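Local coordinates for HTH-type transcriptional regulator YgaV (Escherichia coli K12, PDB 3CUO), which regulates large-scale gene expression in response to sulfide, acting as both a repressor and an activator, at residues P37-A41 with G42-R46; Y79-N83 with E84-A88. All blocks are in the same frame, centred on the assembly; numbering follows the deposited sequence.

Contacts 1 and 2 are both strand-to-helix junctions of the winged helix-turn-helix fold of the ArsR family, and they follow one another along the chain, their centres about 15 Å apart. Strands 39-40 and 77-81 are antiparallel neighbours in one small sheet. There Thr39 N probably donates to Tyr79 O at 2.9 Å, and Pro37 CB packs on Ser80 CB at 3.6 Å. Contact 1 leads into helix 41-48, which opens the predicted DNA-binding helix-turn-helix motif. Contact 2 leads from the neighbouring strand into helix 84-97, whose start meets the second subunit of the dimer. The two neighbouring strands thus join the first helix of the predicted motif to the helix that meets the second subunit.

Contact 1 (P37-A41 with G42-R46); sequences PGTSA and GELTR
The backbone passes from the extended Thr39 and Ser40 straight into helix 41-48, where Ala41 O receives Thr45 N at 2.7 Å and Ser40 O receives Leu44 N in a weak bond of 3.3 Å. Ser40 holds the N-cap position of this helix, the first of the predicted helix-turn-helix motif of the ArsR-type winged-helix domain. Just before it, Gly38 and Thr39 both face Tyr79, forming a G1 beta bulge in which Gly38 has a positive phi (71°). The side chain of Leu44 folds back over the helix start, bringing its CG to 3.4 Å from Ser40 O and its CD2 beside Thr39 CG2. That methyl lies anti to the Thr39 backbone N, a rotation that turns it toward the helix, while OG1 of the same residue bonds back to Ser36 O. The methyl also meets the carboxylate end of the extended Glu43 side chain, which crosses it at about a right angle with Glu43 OE1 3.7 Å from Thr39 CG2. Beyond these segments Leu44 packs on Met32 and Leu33 of helix 24-33, and both Leu44 and Ala41 rest on Leu59 of helix 52-64, the other helix of the motif, tying the helix start into the buried core. Thr45 OG1, which also bonds to Thr55 OG1, gives Ala41 O a second donor at 2.9 Å, from above the carbonyl plane and 47° out of it.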
loop_
_atom_site.group_PDB
_atom_site.type_symbol
_atom_site.label_atom_id
_atom_site.label_comp_id
_atom_site.label_asym_id
_atom_site.label_seq_id
_atom_site.Cartn_x
_atom_site.Cartn_y
_atom_site.Cartn_z
ATOM N N PRO A 37 -3.367 17.635 -12.813
ATOM C CA PRO A 37 -3.806 18.310 -11.638
ATOM C C PRO A 37 -5.009 19.146 -12.019
ATOM O O PRO A 37 -5.197 19.457 -13.189
ATOM C CB PRO A 37 -2.622 19.211 -11.310
ATOM C CG PRO A 37 -2.064 19.538 -12.666
ATOM C CD PRO A 37 -2.200 18.303 -13.424
ATOM N N GLY A 38 -5.822 19.481 -11.039
ATOM C CA GLY A 38 -6.974 20.250 -11.254
ATOM C C GLY A 38 -8.002 19.425 -11.988
ATOM O O GLY A 38 -8.591 19.881 -12.954
ATOM N N THR A 39 -8.277 18.240 -11.488
ATOM C CA THR A 39 -9.364 17.450 -12.068
ATOM C C THR A 39 -10.581 17.497 -11.153
ATOM O O THR A 39 -10.484 17.291 -9.945
ATOM C CB THR A 39 -8.933 15.972 -12.304
ATOM O OG1 THR A 39 -7.796 15.907 -13.176
ATOM C CG2 THR A 39 -10.062 15.177 -12.874
ATOM N N SER A 40 -11.734 17.677 -11.751
ATOM C CA SER A 40 -12.991 17.746 -11.012
ATOM C C SER A 40 -13.574 16.415 -10.523
ATOM O O SER A 40 -13.314 15.349 -11.049
ATOM C CB SER A 40 -14.041 18.492 -11.854
ATOM O OG SER A 40 -14.260 17.814 -13.081
ATOM N N ALA A 41 -14.384 16.486 -9.474
ATOM C CA ALA A 41 -15.128 15.311 -8.996
ATOM C C ALA A 41 -16.012 14.613 -10.037
ATOM O O ALA A 41 -16.089 13.391 -10.088
ATOM C CB ALA A 41 -15.926 15.681 -7.771
ATOM N N GLY A 42 -16.738 15.380 -10.853
ATOM C CA GLY A 42 -17.558 14.804 -11.894
ATOM C C GLY A 42 -16.795 13.966 -12.917
ATOM O O GLY A 42 -17.278 12.967 -13.345
ATOM N N GLU A 43 -15.596 14.384 -13.320
ATOM C CA GLU A 43 -14.778 13.541 -14.233
ATOM C C GLU A 43 -14.367 12.240 -13.509
ATOM O O GLU A 43 -14.421 11.129 -14.064
ATOM C CB GLU A 43 -13.560 14.334 -14.724
ATOM C CG GLU A 43 -12.733 13.547 -15.755
ATOM C CD GLU A 43 -11.716 14.423 -16.534
ATOM O OE1 GLU A 43 -11.588 15.635 -16.233
ATOM O OE2 GLU A 43 -11.041 13.873 -17.438
ATOM N N LEU A 44 -14.041 12.354 -12.237
ATOM C CA LEU A 44 -13.545 11.187 -11.462
ATOM C C LEU A 44 -14.714 10.233 -11.199
ATOM O O LEU A 44 -14.603 8.990 -11.248
ATOM C CB LEU A 44 -12.880 11.671 -10.176
ATOM C CG LEU A 44 -11.569 12.508 -10.305
ATOM C CD1 LEU A 44 -11.100 13.248 -9.067
ATOM C CD2 LEU A 44 -10.430 11.659 -10.831
ATOM N N THR A 45 -15.882 10.822 -10.971
ATOM C CA THR A 45 -17.102 10.059 -10.795
ATOM C C THR A 45 -17.296 9.241 -12.005
ATOM O O THR A 45 -17.591 8.066 -11.931
ATOM C CB THR A 45 -18.354 11.004 -10.548
ATOM O OG1 THR A 45 -18.194 11.610 -9.279
ATOM C CG2 THR A 45 -19.663 10.216 -10.601
ATOM N N ARG A 46 -17.148 9.869 -13.154
ATOM C CA ARG A 46 -17.365 9.140 -14.386
ATOM C C ARG A 46 -16.404 7.999 -14.629
ATOM O O ARG A 46 -16.737 7.091 -15.350
ATOM C CB ARG A 46 -17.289 10.064 -15.604
ATOM C CG ARG A 46 -17.497 9.210 -16.876
ATOM C CD ARG A 46 -17.649 9.933 -18.154
ATOM N NE ARG A 46 -16.387 10.567 -18.515
ATOM C CZ ARG A 46 -16.166 11.834 -18.338
ATOM N NH1 ARG A 46 -17.124 12.531 -17.781
ATOM N NH2 ARG A 46 -15.014 12.396 -18.655
#

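Contact 2 (Y79-N83 with E84-A88)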
loop_
_atom_site.group_PDB
_atom_site.type_symbol
_atom_site.label_atom_id
_atom_site.label_comp_id
_atom_site.label_asym_id
_atom_site.label_seq_id
_atom_site.Cartn_x
_atom_site.Cartn_y
_atom_site.Cartn_z
ATOM N N TYR A 79 -9.018 18.701 -7.875
ATOM C CA TYR A 79 -8.168 17.920 -7.094
ATOM C C TYR A 79 -6.876 17.592 -7.859
ATOM O O TYR A 79 -6.885 17.448 -9.095
ATOM C CB TYR A 79 -8.892 16.605 -6.687
ATOM C CG TYR A 79 -10.189 16.833 -5.926
ATOM C CD1 TYR A 79 -10.202 16.836 -4.550
ATOM C CD2 TYR A 79 -11.375 17.053 -6.587
ATOM C CE1 TYR A 79 -11.367 17.060 -3.858
ATOM C CE2 TYR A 79 -12.554 17.293 -5.882
ATOM C CZ TYR A 79 -12.516 17.274 -4.504
ATOM O OH TYR A 79 -13.664 17.452 -3.734
ATOM N N SER A 80 -5.797 17.466 -7.100
ATOM C CA SER A 80 -4.473 17.128 -7.610
ATOM C C SER A 80 -3.707 16.255 -6.581
ATOM O O SER A 80 -3.972 16.279 -5.361
ATOM C CB SER A 80 -3.745 18.448 -8.010
ATOM O OG SER A 80 -2.887 18.847 -6.963
ATOM N N ILE A 81 -2.730 15.484 -7.062
ATOM C CA ILE A 81 -1.867 14.736 -6.155
ATOM C C ILE A 81 -0.994 15.696 -5.428
ATOM O O ILE A 81 -0.441 16.548 -6.046
ATOM C CB ILE A 81 -1.095 13.571 -6.821
ATOM C CG1 ILE A 81 -2.098 12.419 -7.020
ATOM C CG2 ILE A 81 0.089 13.080 -5.854
ATOM C CD1 ILE A 81 -1.897 11.583 -8.132
ATOM N N LYS A 82 -0.947 15.553 -4.098
ATOM C CA LYS A 82 -0.119 16.316 -3.194
ATOM C C LYS A 82 1.134 15.537 -2.776
ATOM O O LYS A 82 2.215 16.035 -2.887
ATOM C CB LYS A 82 -0.886 16.670 -1.891
ATOM C CG LYS A 82 -0.160 17.797 -1.018
ATOM C CD LYS A 82 -0.581 17.798 0.421
ATOM C CE LYS A 82 0.481 18.456 1.337
ATOM N NZ LYS A 82 0.652 19.948 1.009
ATOM N N ASN A 83 0.953 14.309 -2.284
ATOM C CA ASN A 83 2.057 13.503 -1.734
ATOM C C ASN A 83 2.770 12.782 -2.874
ATOM O O ASN A 83 2.196 11.901 -3.530
ATOM C CB ASN A 83 1.483 12.488 -0.739
ATOM C CG ASN A 83 2.517 11.826 0.032
ATOM O OD1 ASN A 83 3.650 11.764 -0.437
ATOM N ND2 ASN A 83 2.191 11.355 1.256
ATOM N N GLU A 84 4.031 13.085 -3.104
ATOM C CA GLU A 84 4.717 12.451 -4.199
ATOM C C GLU A 84 4.959 10.962 -3.965
ATOM O O GLU A 84 5.117 10.274 -4.923
ATOM C CB GLU A 84 5.977 13.206 -4.615
ATOM C CG GLU A 84 5.672 14.258 -5.730
ATOM C CD GLU A 84 6.828 15.269 -5.932
ATOM O OE1 GLU A 84 7.924 15.076 -5.327
ATOM O OE2 GLU A 84 6.657 16.284 -6.672
ATOM N N ALA A 85 4.976 10.497 -2.707
ATOM C CA ALA A 85 4.956 9.085 -2.388
ATOM C C ALA A 85 3.860 8.296 -3.127
ATOM O O ALA A 85 4.018 7.113 -3.387
ATOM C CB ALA A 85 4.824 8.888 -0.912
ATOM N N VAL A 86 2.767 8.989 -3.451
ATOM C CA VAL A 86 1.653 8.420 -4.186
ATOM C C VAL A 86 2.120 8.085 -5.567
ATOM O O VAL A 86 1.943 6.983 -6.036
ATOM C CB VAL A 86 0.405 9.355 -4.206
ATOM C CG1 VAL A 86 -0.574 8.840 -5.199
ATOM C CG2 VAL A 86 -0.196 9.456 -2.783
ATOM N N ASN A 87 2.774 9.032 -6.191
ATOM C CA ASN A 87 3.292 8.815 -7.527
ATOM C C ASN A 87 4.307 7.659 -7.541
ATOM O O ASN A 87 4.318 6.862 -8.489
ATOM C CB ASN A 87 3.936 10.083 -8.012
ATOM C CG ASN A 87 2.886 11.171 -8.361
ATOM O OD1 ASN A 87 3.058 12.347 -8.042
ATOM N ND2 ASN A 87 1.822 10.763 -8.972
ATOM N N ALA A 88 5.118 7.584 -6.489
ATOM C CA ALA A 88 6.094 6.461 -6.328
ATOM C C ALA A 88 5.425 5.117 -6.244
ATOM O O ALA A 88 5.882 4.135 -6.838
ATOM C CB ALA A 88 6.950 6.686 -5.092
#
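Asn83 OD1 accepts from Ala85 N at 2.9 Å, a side-chain bond that caps the start of helix 84-97. The N-H···O angle is a bent 135°, and the donor sits 38° out of the plane of the amide carbonyl. With CG anti to the Asn83 backbone N (chi1 -169°), the amide swings forward over the first turn, and OD1 of Asn83 also lies 3.1 Å from Ala85 CB. The backbone O of Asn83 receives Val86 N at 3.0 Å. Asn83 is thus the N-cap where strand 77-81 of the winged-helix fold gives way to the C-terminal helix. Were an alanine to stand at Asn83, Ala85 N would probably lose its capping acceptor and the first turn one of the bonds that hold its open N-H groups. Ahead of the cap, Ile81 points its CB toward the helix; its CG2 meets Val86 CB at 4.1 Å and Asn87 OD1 at 3.8 Å, while CD1 lies near Asn87 ND2. Leu33 and Leu30 of helix 24-33 pack on Ile81 and Val86 respectively. Ala85 touches Leu17 of helix 11-21 and Val96 of the second subunit.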